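Local coordinates for structural protein VP1 (Trichodysplasia spinulosa-associated polyomavirus, PDB 4U60), which forms the jelly-roll capsid pentamers of the virus and binds the sialylated oligosaccharide of the glycolipid GM1, at residues Leu27-Met33 with Val244-Ile249; Tyr43-Val49 with Asp259-Gly264; Ile65-Thr70 with Asp183-Glu189. All blocks are in the same frame, centred on the assembly; numbering follows the deposited sequence. Where two conformers were deposited one is given.

Contact 1 (Leu27-Met33 with Val244-Ile249); sequences LYLNTRM and VSCCDI
Leu29 and Met33 carry most of the apolar contact from Leu27-Met33 to Val244-Ile249, each through the far end of its side chain. Leu29 sends CD1 over the strand, 3.8 Å from Cys246 SG and 4.2 Å from Val244 CG1, so that one methyl bridges two side chains on the same face. Cys246 meets it because its SG is turned between the backbone N and the carbonyl carbon (chi1 64°), toward Leu29. Leu27 extends the row more loosely, its CD2 lying 4.3 Å from Val244 CG2. At the other end Met33 is folded at chi2 and chi3, which brings its thioether across Ile249: SD sits 3.7 Å from Ile249 CG1, and CE, at 4.0 Å, also reaches Cys247 SG.

The axes of Leu27-Leu29 and Val244-Ile249 approach to 8.6 Å at 42°, too far apart for main-chain pairing, and no direct hydrogen bond joins the segments. This is side-chain packing inside the VP1 jelly roll: strand 12-29 pairs with strand 260-279, which also borders strand 241-254, and Phe269 of strand 260-279 packs on both Leu27 and Val244.

The polar link is a single water. It is hydrogen-bonded to Thr31 OG1 at 2.7 Å and accepts from Asp248 N at 2.8 Å, spanning from Thr31 OG1 to the strand backbone. The Asp248 carboxylate has its own partners, a salt bridge to Arg267 and a hydrogen bond to His131. On the far side of the loop, Asn30 OD1 accepts from the backbone N of Leu172 in a neighbouring subunit.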
loop_
_atom_site.group_PDB
_atom_site.type_symbol
_atom_site.label_atom_id
_atom_site.label_comp_id
_atom_site.label_asym_id
_atom_site.label_seq_id
_atom_site.Cartn_x
_atom_site.Cartn_y
_atom_site.Cartn_z
ATOM N N LEU C 27 -14.569 22.721 -15.738
ATOM C CA LEU C 27 -14.131 22.331 -17.073
ATOM C C LEU C 27 -13.672 20.902 -17.071
ATOM O O LEU C 27 -13.481 20.302 -16.018
ATOM C CB LEU C 27 -12.991 23.217 -17.560
ATOM C CG LEU C 27 -11.640 22.971 -16.892
ATOM C CD1 LEU C 27 -10.463 23.223 -17.822
ATOM C CD2 LEU C 27 -11.519 23.859 -15.655
ATOM N N TYR C 28 -13.504 20.352 -18.264
ATOM C CA TYR C 28 -12.809 19.079 -18.424
ATOM C C TYR C 28 -11.762 19.249 -19.512
ATOM O O TYR C 28 -11.868 20.150 -20.375
ATOM C CB TYR C 28 -13.789 17.926 -18.760
ATOM C CG TYR C 28 -14.507 18.126 -20.084
ATOM C CD1 TYR C 28 -13.947 17.681 -21.280
ATOM C CD2 TYR C 28 -15.706 18.809 -20.144
ATOM C CE1 TYR C 28 -14.586 17.901 -22.499
ATOM C CE2 TYR C 28 -16.352 19.042 -21.354
ATOM C CZ TYR C 28 -15.778 18.588 -22.536
ATOM O OH TYR C 28 -16.432 18.830 -23.730
ATOM N N LEU C 29 -10.743 18.403 -19.455
ATOM C CA LEU C 29 -9.750 18.311 -20.507
ATOM C C LEU C 29 -9.692 16.884 -21.027
ATOM O O LEU C 29 -9.508 15.943 -20.261
ATOM C CB LEU C 29 -8.370 18.727 -19.992
ATOM C CG LEU C 29 -8.246 20.207 -19.606
ATOM C CD1 LEU C 29 -6.905 20.438 -18.931
ATOM C CD2 LEU C 29 -8.415 21.125 -20.810
ATOM N N ASN C 30 -9.854 16.746 -22.341
ATOM C CA ASN C 30 -9.657 15.461 -22.972
ATOM C C ASN C 30 -8.180 15.132 -23.117
ATOM O O ASN C 30 -7.316 16.008 -23.198
ATOM C CB ASN C 30 -10.383 15.374 -24.314
ATOM C CG ASN C 30 -11.828 14.945 -24.156
ATOM O OD1 ASN C 30 -12.114 13.916 -23.540
ATOM N ND2 ASN C 30 -12.740 15.735 -24.669
ATOM N N THR C 31 -7.920 13.830 -23.141
ATOM C CA THR C 31 -6.570 13.307 -23.142
ATOM C C THR C 31 -5.871 13.554 -24.484
ATOM O O THR C 31 -6.540 13.657 -25.552
ATOM C CB THR C 31 -6.582 11.806 -22.803
ATOM O OG1 THR C 31 -5.286 11.389 -22.390
ATOM C CG2 THR C 31 -7.019 10.964 -23.975
ATOM N N ARG C 32 -4.543 13.680 -24.428
ATOM C CA ARG C 32 -3.715 13.918 -25.609
ATOM C C ARG C 32 -2.632 12.842 -25.709
ATOM O O ARG C 32 -1.448 13.059 -25.458
ATOM C CB ARG C 32 -3.127 15.325 -25.586
ATOM C CG ARG C 32 -4.187 16.425 -25.473
ATOM C CD ARG C 32 -5.051 16.467 -26.706
ATOM N NE ARG C 32 -6.141 17.442 -26.671
ATOM C CZ ARG C 32 -7.426 17.148 -26.812
ATOM N NH1 ARG C 32 -7.853 15.891 -26.927
ATOM N NH2 ARG C 32 -8.319 18.145 -26.848
ATOM N N MET C 33 -3.070 11.656 -26.101
ATOM C CA MET C 33 -2.174 10.523 -26.191
ATOM C C MET C 33 -1.428 10.377 -27.501
ATOM O O MET C 33 -0.468 9.625 -27.570
ATOM C CB MET C 33 -2.972 9.250 -25.925
ATOM C CG MET C 33 -3.496 9.109 -24.493
ATOM S SD MET C 33 -2.205 8.985 -23.229
ATOM C CE MET C 33 -2.112 10.668 -22.631
ATOM N N VAL C 244 -4.974 25.499 -16.273
ATOM C CA VAL C 244 -5.220 24.136 -15.818
ATOM C C VAL C 244 -4.516 23.193 -16.770
ATOM O O VAL C 244 -4.640 23.335 -17.993
ATOM C CB VAL C 244 -6.732 23.838 -15.793
ATOM C CG1 VAL C 244 -6.990 22.441 -15.285
ATOM C CG2 VAL C 244 -7.452 24.878 -14.939
ATOM N N SER C 245 -3.799 22.215 -16.205
ATOM C CA SER C 245 -3.013 21.302 -17.023
ATOM C C SER C 245 -3.082 19.911 -16.444
ATOM O O SER C 245 -3.230 19.768 -15.233
ATOM C CB SER C 245 -1.547 21.746 -17.072
ATOM O OG SER C 245 -1.430 23.126 -17.440
ATOM N N CYS C 246 -2.908 18.900 -17.283
ATOM C CA CYS C 246 -2.950 17.528 -16.774
ATOM C C CYS C 246 -2.449 16.504 -17.767
ATOM O O CYS C 246 -2.217 16.820 -18.939
ATOM C CB CYS C 246 -4.366 17.161 -16.310
ATOM S SG CYS C 246 -5.620 17.150 -17.610
ATOM N N CYS C 247 -2.262 15.277 -17.271
ATOM C CA CYS C 247 -2.024 14.128 -18.119
ATOM C C CYS C 247 -2.441 12.908 -17.316
ATOM O O CYS C 247 -2.080 12.786 -16.152
ATOM C CB CYS C 247 -0.565 14.029 -18.544
ATOM S SG CYS C 247 -0.246 12.710 -19.739
ATOM N N ASP C 248 -3.213 12.023 -17.930
ATOM C CA ASP C 248 -3.682 10.804 -17.263
ATOM C C ASP C 248 -3.577 9.578 -18.160
ATOM O O ASP C 248 -4.515 9.213 -18.862
ATOM C CB ASP C 248 -5.118 11.002 -16.762
ATOM C CG ASP C 248 -5.200 12.003 -15.639
ATOM O OD1 ASP C 248 -4.854 11.606 -14.484
ATOM O OD2 ASP C 248 -5.541 13.182 -15.900
ATOM N N ILE C 249 -2.421 8.930 -18.108
ATOM C CA ILE C 249 -2.185 7.693 -18.847
ATOM C C ILE C 249 -2.581 6.532 -17.941
ATOM O O ILE C 249 -2.140 6.473 -16.787
ATOM C CB ILE C 249 -0.693 7.561 -19.174
ATOM C CG1 ILE C 249 -0.288 8.690 -20.134
ATOM C CG2 ILE C 249 -0.365 6.179 -19.711
ATOM C CD1 ILE C 249 1.202 8.879 -20.299
HETATM O O HOH W 1 -4.347 12.933 -20.339
#

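Contact 2 (Tyr43-Val49 with Asp259-Gly264)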
loop_
_atom_site.group_PDB
_atom_site.type_symbol
_atom_site.label_atom_id
_atom_site.label_comp_id
_atom_site.label_asym_id
_atom_site.label_seq_id
_atom_site.Cartn_x
_atom_site.Cartn_y
_atom_site.Cartn_z
ATOM N N TYR C 43 -9.016 7.893 -31.285
ATOM C CA TYR C 43 -9.037 9.052 -30.394
ATOM C C TYR C 43 -8.930 8.597 -28.947
ATOM O O TYR C 43 -9.566 7.627 -28.533
ATOM C CB TYR C 43 -10.322 9.828 -30.563
ATOM C CG TYR C 43 -10.471 11.042 -29.681
ATOM C CD1 TYR C 43 -9.546 12.073 -29.730
ATOM C CD2 TYR C 43 -11.581 11.200 -28.852
ATOM C CE1 TYR C 43 -9.714 13.220 -28.969
ATOM C CE2 TYR C 43 -11.743 12.343 -28.089
ATOM C CZ TYR C 43 -10.814 13.349 -28.167
ATOM O OH TYR C 43 -10.940 14.519 -27.439
ATOM N N GLY C 44 -8.141 9.316 -28.181
ATOM C CA GLY C 44 -7.881 8.950 -26.791
ATOM C C GLY C 44 -6.828 7.893 -26.590
ATOM O O GLY C 44 -6.648 7.426 -25.465
ATOM N N TYR C 45 -6.170 7.501 -27.673
ATOM C CA TYR C 45 -5.072 6.552 -27.662
ATOM C C TYR C 45 -3.923 7.159 -28.449
ATOM O O TYR C 45 -4.137 8.043 -29.290
ATOM C CB TYR C 45 -5.425 5.232 -28.333
ATOM C CG TYR C 45 -6.506 4.369 -27.679
ATOM C CD1 TYR C 45 -7.856 4.624 -27.880
ATOM C CD2 TYR C 45 -6.161 3.255 -26.923
ATOM C CE1 TYR C 45 -8.845 3.816 -27.317
ATOM C CE2 TYR C 45 -7.124 2.445 -26.351
ATOM C CZ TYR C 45 -8.464 2.723 -26.531
ATOM O OH TYR C 45 -9.432 1.905 -26.009
ATOM N N SER C 46 -2.709 6.664 -28.231
ATOM C CA SER C 46 -1.620 6.978 -29.149
ATOM C C SER C 46 -1.731 6.116 -30.405
ATOM O O SER C 46 -2.505 5.138 -30.478
ATOM C CB SER C 46 -0.274 6.722 -28.484
ATOM O OG SER C 46 -0.030 5.339 -28.361
ATOM N N GLU C 47 -0.959 6.491 -31.422
ATOM C CA GLU C 47 -0.651 5.591 -32.504
ATOM C C GLU C 47 0.195 4.450 -31.940
ATOM O O GLU C 47 0.730 4.552 -30.807
ATOM C CB GLU C 47 0.116 6.318 -33.606
ATOM C CG GLU C 47 -0.669 7.459 -34.238
ATOM C CD GLU C 47 -1.923 7.010 -34.954
ATOM O OE1 GLU C 47 -1.932 5.921 -35.572
ATOM O OE2 GLU C 47 -2.893 7.790 -34.987
ATOM N N LYS C 48 0.337 3.385 -32.719
ATOM C CA LYS C 48 1.164 2.242 -32.293
ATOM C C LYS C 48 2.565 2.667 -31.877
ATOM O O LYS C 48 3.253 3.407 -32.596
ATOM C CB LYS C 48 1.251 1.187 -33.395
ATOM C CG LYS C 48 -0.055 0.447 -33.607
ATOM C CD LYS C 48 -0.027 -0.456 -34.819
ATOM C CE LYS C 48 -1.436 -0.914 -35.176
ATOM N NZ LYS C 48 -1.456 -1.704 -36.411
ATOM N N VAL C 49 3.008 2.168 -30.730
ATOM C CA VAL C 49 4.360 2.398 -30.266
ATOM C C VAL C 49 5.370 1.668 -31.151
ATOM O O VAL C 49 5.151 0.524 -31.563
ATOM C CB VAL C 49 4.486 1.946 -28.786
ATOM C CG1 VAL C 49 5.925 1.977 -28.324
ATOM C CG2 VAL C 49 3.618 2.828 -27.897
ATOM N N ASP C 259 1.112 -5.370 -30.921
ATOM C CA ASP C 259 1.225 -3.912 -31.076
ATOM C C ASP C 259 0.491 -3.176 -29.952
ATOM O O ASP C 259 -0.614 -3.570 -29.568
ATOM C CB ASP C 259 0.660 -3.475 -32.430
ATOM C CG ASP C 259 -0.705 -4.067 -32.713
ATOM O OD1 ASP C 259 -0.803 -5.301 -32.951
ATOM O OD2 ASP C 259 -1.695 -3.296 -32.697
ATOM N N MET C 260 1.105 -2.126 -29.418
ATOM C CA MET C 260 0.574 -1.463 -28.229
ATOM C C MET C 260 0.373 0.026 -28.447
ATOM O O MET C 260 1.148 0.683 -29.169
ATOM C CB MET C 260 1.479 -1.723 -27.023
ATOM C CG MET C 260 1.456 -3.185 -26.591
ATOM S SD MET C 260 2.713 -3.724 -25.407
ATOM C CE MET C 260 2.174 -2.844 -23.948
ATOM N N GLN C 261 -0.647 0.564 -27.786
ATOM C CA GLN C 261 -0.999 1.986 -27.834
ATOM C C GLN C 261 -1.253 2.500 -26.427
ATOM O O GLN C 261 -1.944 1.838 -25.644
ATOM C CB GLN C 261 -2.293 2.165 -28.619
ATOM C CG GLN C 261 -2.214 1.818 -30.086
ATOM C CD GLN C 261 -3.598 1.733 -30.673
ATOM O OE1 GLN C 261 -4.242 0.672 -30.627
ATOM N NE2 GLN C 261 -4.090 2.849 -31.201
ATOM N N TYR C 262 -0.748 3.686 -26.105
ATOM C CA TYR C 262 -1.133 4.355 -24.877
ATOM C C TYR C 262 -2.626 4.609 -24.855
ATOM O O TYR C 262 -3.216 4.900 -25.880
ATOM C CB TYR C 262 -0.485 5.726 -24.757
ATOM C CG TYR C 262 0.961 5.780 -24.407
ATOM C CD1 TYR C 262 1.363 5.759 -23.091
ATOM C CD2 TYR C 262 1.936 5.856 -25.392
ATOM C CE1 TYR C 262 2.702 5.860 -22.741
ATOM C CE2 TYR C 262 3.277 5.923 -25.060
ATOM C CZ TYR C 262 3.661 5.940 -23.734
ATOM O OH TYR C 262 4.974 6.042 -23.353
ATOM N N ARG C 263 -3.220 4.496 -23.676
ATOM C CA ARG C 263 -4.603 4.893 -23.426
ATOM C C ARG C 263 -4.657 5.941 -22.320
ATOM O O ARG C 263 -4.037 5.749 -21.263
ATOM C CB ARG C 263 -5.429 3.691 -23.004
ATOM C CG ARG C 263 -6.862 3.980 -22.582
ATOM C CD ARG C 263 -7.630 4.785 -23.630
ATOM N NE ARG C 263 -9.071 4.721 -23.439
ATOM C CZ ARG C 263 -9.944 5.551 -24.000
ATOM N NH1 ARG C 263 -9.515 6.552 -24.745
ATOM N NH2 ARG C 263 -11.240 5.421 -23.763
ATOM N N GLY C 264 -5.393 7.033 -22.583
ATOM C CA GLY C 264 -5.562 8.124 -21.651
ATOM C C GLY C 264 -7.016 8.359 -21.345
ATOM O O GLY C 264 -7.883 7.941 -22.119
HETATM O O HOH W 2 -9.490 1.516 -23.353
HETATM O O HOH W 3 3.905 -1.575 -30.089
#
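Gly44 O receives two donors from 259-264: Gly264 N at 3.2 Å and the guanidinium NH1 of Arg263 at 3.1 Å. They arrive from opposite faces of the carbonyl plane, NH1 well above it yet with the oxygen in the guanidinium plane. Gly44 has a positive phi (82°), a conformation glycine adopts readily.

Tyr45 forms a single beta bridge with Arg263 and lays its ring on the Arg263 guanidinium, planes 4° apart and centres 4.5 Å apart, an offset stack with off-centre cation-pi character. Arg263 CD stands over the ring face, 3.7 Å from the centroid, as a CH-pi contact. A bend at chi2 (53°) folds the arginine back over the ring.

Ser46 is gripped three ways: its N donates to Tyr262 O, its O accepts from Gln261 NE2 at 2.9 Å, nearly in line with the carbonyl, and its OG accepts from Tyr262 N at 2.9 Å while donating to Glu47 O. That OG also lies at the edge of the Tyr262 ring.

Lys48 runs extended across Asp259, but NZ remains 4.0 Å from OD2, beyond a salt bridge. Val49 N then gives a nearly straight bond to Met260 O, and a water joins Val49 O to Met260 N.

Three main-chain bonds joining this loop to jelly-roll strand 260-279 are thus supplemented by side chains: Gln261 NE2 and Ser46 OG each take the place of a main-chain partner, and Arg263 NH1 adds a second donor on Gly44 O. Arg263 NH1 also donates to Gln170 O, and Tyr45 OH is bonded to Gly147 O, both of a neighbouring subunit, which implies that the stacked pair couples the fold to the pentamer interface.

Contact 3 (Ile65-Thr70 with Asp183-Glu189)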
loop_
_atom_site.group_PDB
_atom_site.type_symbol
_atom_site.label_atom_id
_atom_site.label_comp_id
_atom_site.label_asym_id
_atom_site.label_seq_id
_atom_site.Cartn_x
_atom_site.Cartn_y
_atom_site.Cartn_z
ATOM N N ILE C 65 3.396 9.621 -29.196
ATOM C CA ILE C 65 3.837 10.074 -27.900
ATOM C C ILE C 65 2.817 11.006 -27.214
ATOM O O ILE C 65 2.283 11.932 -27.813
ATOM C CB ILE C 65 5.257 10.634 -27.867
ATOM C CG1 ILE C 65 5.254 11.916 -28.612
ATOM C CG2 ILE C 65 6.348 9.634 -28.327
ATOM C CD1 ILE C 65 5.099 13.048 -27.646
ATOM N N PRO C 66 2.535 10.714 -25.951
ATOM C CA PRO C 66 1.623 11.534 -25.165
ATOM C C PRO C 66 2.140 12.944 -24.876
ATOM O O PRO C 66 3.349 13.137 -24.696
ATOM C CB PRO C 66 1.480 10.738 -23.872
ATOM C CG PRO C 66 1.703 9.323 -24.290
ATOM C CD PRO C 66 2.728 9.380 -25.369
ATOM N N THR C 67 1.213 13.903 -24.813
ATOM C CA THR C 67 1.535 15.288 -24.515
ATOM C C THR C 67 0.639 15.778 -23.381
ATOM O O THR C 67 -0.345 15.115 -23.015
ATOM C CB THR C 67 1.357 16.196 -25.742
ATOM O OG1 THR C 67 0.068 15.979 -26.319
ATOM C CG2 THR C 67 2.424 15.907 -26.779
ATOM N N TYR C 68 1.001 16.900 -22.791
ATOM C CA TYR C 68 0.156 17.523 -21.762
ATOM C C TYR C 68 -1.117 18.112 -22.344
ATOM O O TYR C 68 -1.124 18.708 -23.443
ATOM C CB TYR C 68 0.910 18.594 -20.988
ATOM C CG TYR C 68 2.051 18.052 -20.151
ATOM C CD1 TYR C 68 1.787 17.398 -18.959
ATOM C CD2 TYR C 68 3.368 18.148 -20.568
ATOM C CE1 TYR C 68 2.813 16.904 -18.171
ATOM C CE2 TYR C 68 4.403 17.645 -19.806
ATOM C CZ TYR C 68 4.114 17.000 -18.607
ATOM O OH TYR C 68 5.130 16.484 -17.830
ATOM N N SER C 69 -2.218 17.934 -21.614
ATOM C CA SER C 69 -3.414 18.706 -21.853
ATOM C C SER C 69 -3.303 20.021 -21.099
ATOM O O SER C 69 -2.785 20.062 -19.990
ATOM C CB SER C 69 -4.631 17.954 -21.343
ATOM O OG SER C 69 -4.757 16.697 -22.003
ATOM N N THR C 70 -3.834 21.094 -21.665
ATOM C CA THR C 70 -3.826 22.371 -20.977
ATOM C C THR C 70 -4.869 23.328 -21.562
ATOM O O THR C 70 -5.262 23.234 -22.729
ATOM C CB THR C 70 -2.423 23.024 -21.003
ATOM O OG1 THR C 70 -2.347 24.077 -20.029
ATOM C CG2 THR C 70 -2.083 23.579 -22.377
ATOM N N ASP C 183 -1.949 23.152 -25.868
ATOM C CA ASP C 183 -2.531 21.851 -25.642
ATOM C C ASP C 183 -2.051 20.847 -26.675
ATOM O O ASP C 183 -1.951 21.176 -27.848
ATOM C CB ASP C 183 -4.050 21.953 -25.735
ATOM C CG ASP C 183 -4.730 20.629 -25.504
ATOM O OD1 ASP C 183 -4.685 20.158 -24.351
ATOM O OD2 ASP C 183 -5.342 20.096 -26.468
ATOM N N GLY C 184 -1.780 19.618 -26.229
ATOM C CA GLY C 184 -1.468 18.545 -27.157
ATOM C C GLY C 184 -0.185 18.703 -27.961
ATOM O O GLY C 184 -0.079 18.190 -29.079
ATOM N N ALA C 185 0.818 19.350 -27.381
ATOM C CA ALA C 185 2.041 19.698 -28.124
ATOM C C ALA C 185 3.375 19.505 -27.378
ATOM O O ALA C 185 4.414 19.339 -28.011
ATOM C CB ALA C 185 1.949 21.136 -28.576
ATOM N N PHE C 186 3.353 19.545 -26.055
ATOM C CA PHE C 186 4.555 19.381 -25.239
ATOM C C PHE C 186 4.657 17.937 -24.741
ATOM O O PHE C 186 3.829 17.506 -23.923
ATOM C CB PHE C 186 4.483 20.335 -24.036
ATOM C CG PHE C 186 4.713 21.777 -24.374
ATOM C CD1 PHE C 186 3.702 22.559 -24.920
ATOM C CD2 PHE C 186 5.956 22.362 -24.156
ATOM C CE1 PHE C 186 3.933 23.903 -25.222
ATOM C CE2 PHE C 186 6.175 23.695 -24.451
ATOM C CZ PHE C 186 5.171 24.463 -24.997
ATOM N N PRO C 187 5.645 17.171 -25.256
ATOM C CA PRO C 187 5.698 15.758 -24.842
ATOM C C PRO C 187 5.997 15.579 -23.374
ATOM O O PRO C 187 6.882 16.234 -22.805
ATOM C CB PRO C 187 6.840 15.186 -25.681
ATOM C CG PRO C 187 6.879 16.056 -26.898
ATOM C CD PRO C 187 6.586 17.439 -26.355
ATOM N N VAL C 188 5.285 14.649 -22.755
ATOM C CA VAL C 188 5.550 14.424 -21.324
ATOM C C VAL C 188 6.887 13.732 -21.124
ATOM O O VAL C 188 7.532 13.953 -20.086
ATOM C CB VAL C 188 4.420 13.729 -20.534
ATOM C CG1 VAL C 188 3.101 14.471 -20.734
ATOM C CG2 VAL C 188 4.323 12.229 -20.851
ATOM N N GLU C 189 7.362 12.987 -22.123
ATOM C CA GLU C 189 8.633 12.276 -21.982
ATOM C C GLU C 189 9.835 13.199 -21.837
ATOM O O GLU C 189 10.877 12.753 -21.394
ATOM C CB GLU C 189 8.893 11.350 -23.175
ATOM C CG GLU C 189 9.188 12.046 -24.483
ATOM C CD GLU C 189 9.524 11.075 -25.591
ATOM O OE1 GLU C 189 8.837 10.049 -25.698
ATOM O OE2 GLU C 189 10.472 11.326 -26.353
HETATM O O HOH W 4 5.722 11.862 -24.256
HETATM O O HOH W 5 0.932 20.130 -24.480
#
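Pro66 to Tyr68 and Phe186 to Val188 pair through a single beta bridge between Thr67 and Pro187, whose CA atoms are 4.2 Å apart. Val188 N donates to Pro66 O (3.1 Å) and Tyr68 N to Phe186 O (3.1 Å). Further along, Gly184, whose phi is positive, gives its N-H to Tyr68 O. The bridge ties the entry to jelly-roll strand 69-74 to the long loop between strands 177-179 and 191-193. Two waters add links across the pair of segments, one donating to Pro66 O and accepting from Glu189 N, the other donating to Tyr68 O and accepting from Phe186 N.

Among the side chains, in the conformer described, Val188 CG1 stands over the centre of the Tyr68 ring, 3.3 Å from the centroid and 7° off its normal, while Tyr68 OH is held by Trp191 O. Ile65 CD1 presses on Pro187 CB at 3.4 Å, tighter than usual carbon contact. Glu189, bonded to Tyr153 and to His109 of a neighbouring subunit, lays its OE1 near Ile65 CG2.

Asp183 divides its carboxylate. OD2 pairs with Arg32, and CG, anti to the backbone N (chi1 -180°), turns OD1 to Thr70 N, which donates to its anti lone pair at 3.0 Å.

Overall arrangement
From the N terminus, the chain leaves strand 12-29 through Leu27-Met33, the first side of contact 1, then Tyr43-Val49 of contact 2 and Ile65-Thr70 of contact 3. Contact 3 closes first, at Asp183-Glu189, and is nested inside the loops of both others. Contact 1 closes at Val244-Ile249 and contact 2 at Asp259-Gly264, so these two cross. All three involve strands of the jelly roll, where strand 241-254 neighbours strands 69-74 and 260-279. Direct joints connect them: Arg32 O with Thr67 N (2.9 Å, a probable hydrogen bond) between contacts 1 and 3, Met33 against Gly264 between 1 and 2, and Tyr262 on Pro66 between 2 and 3.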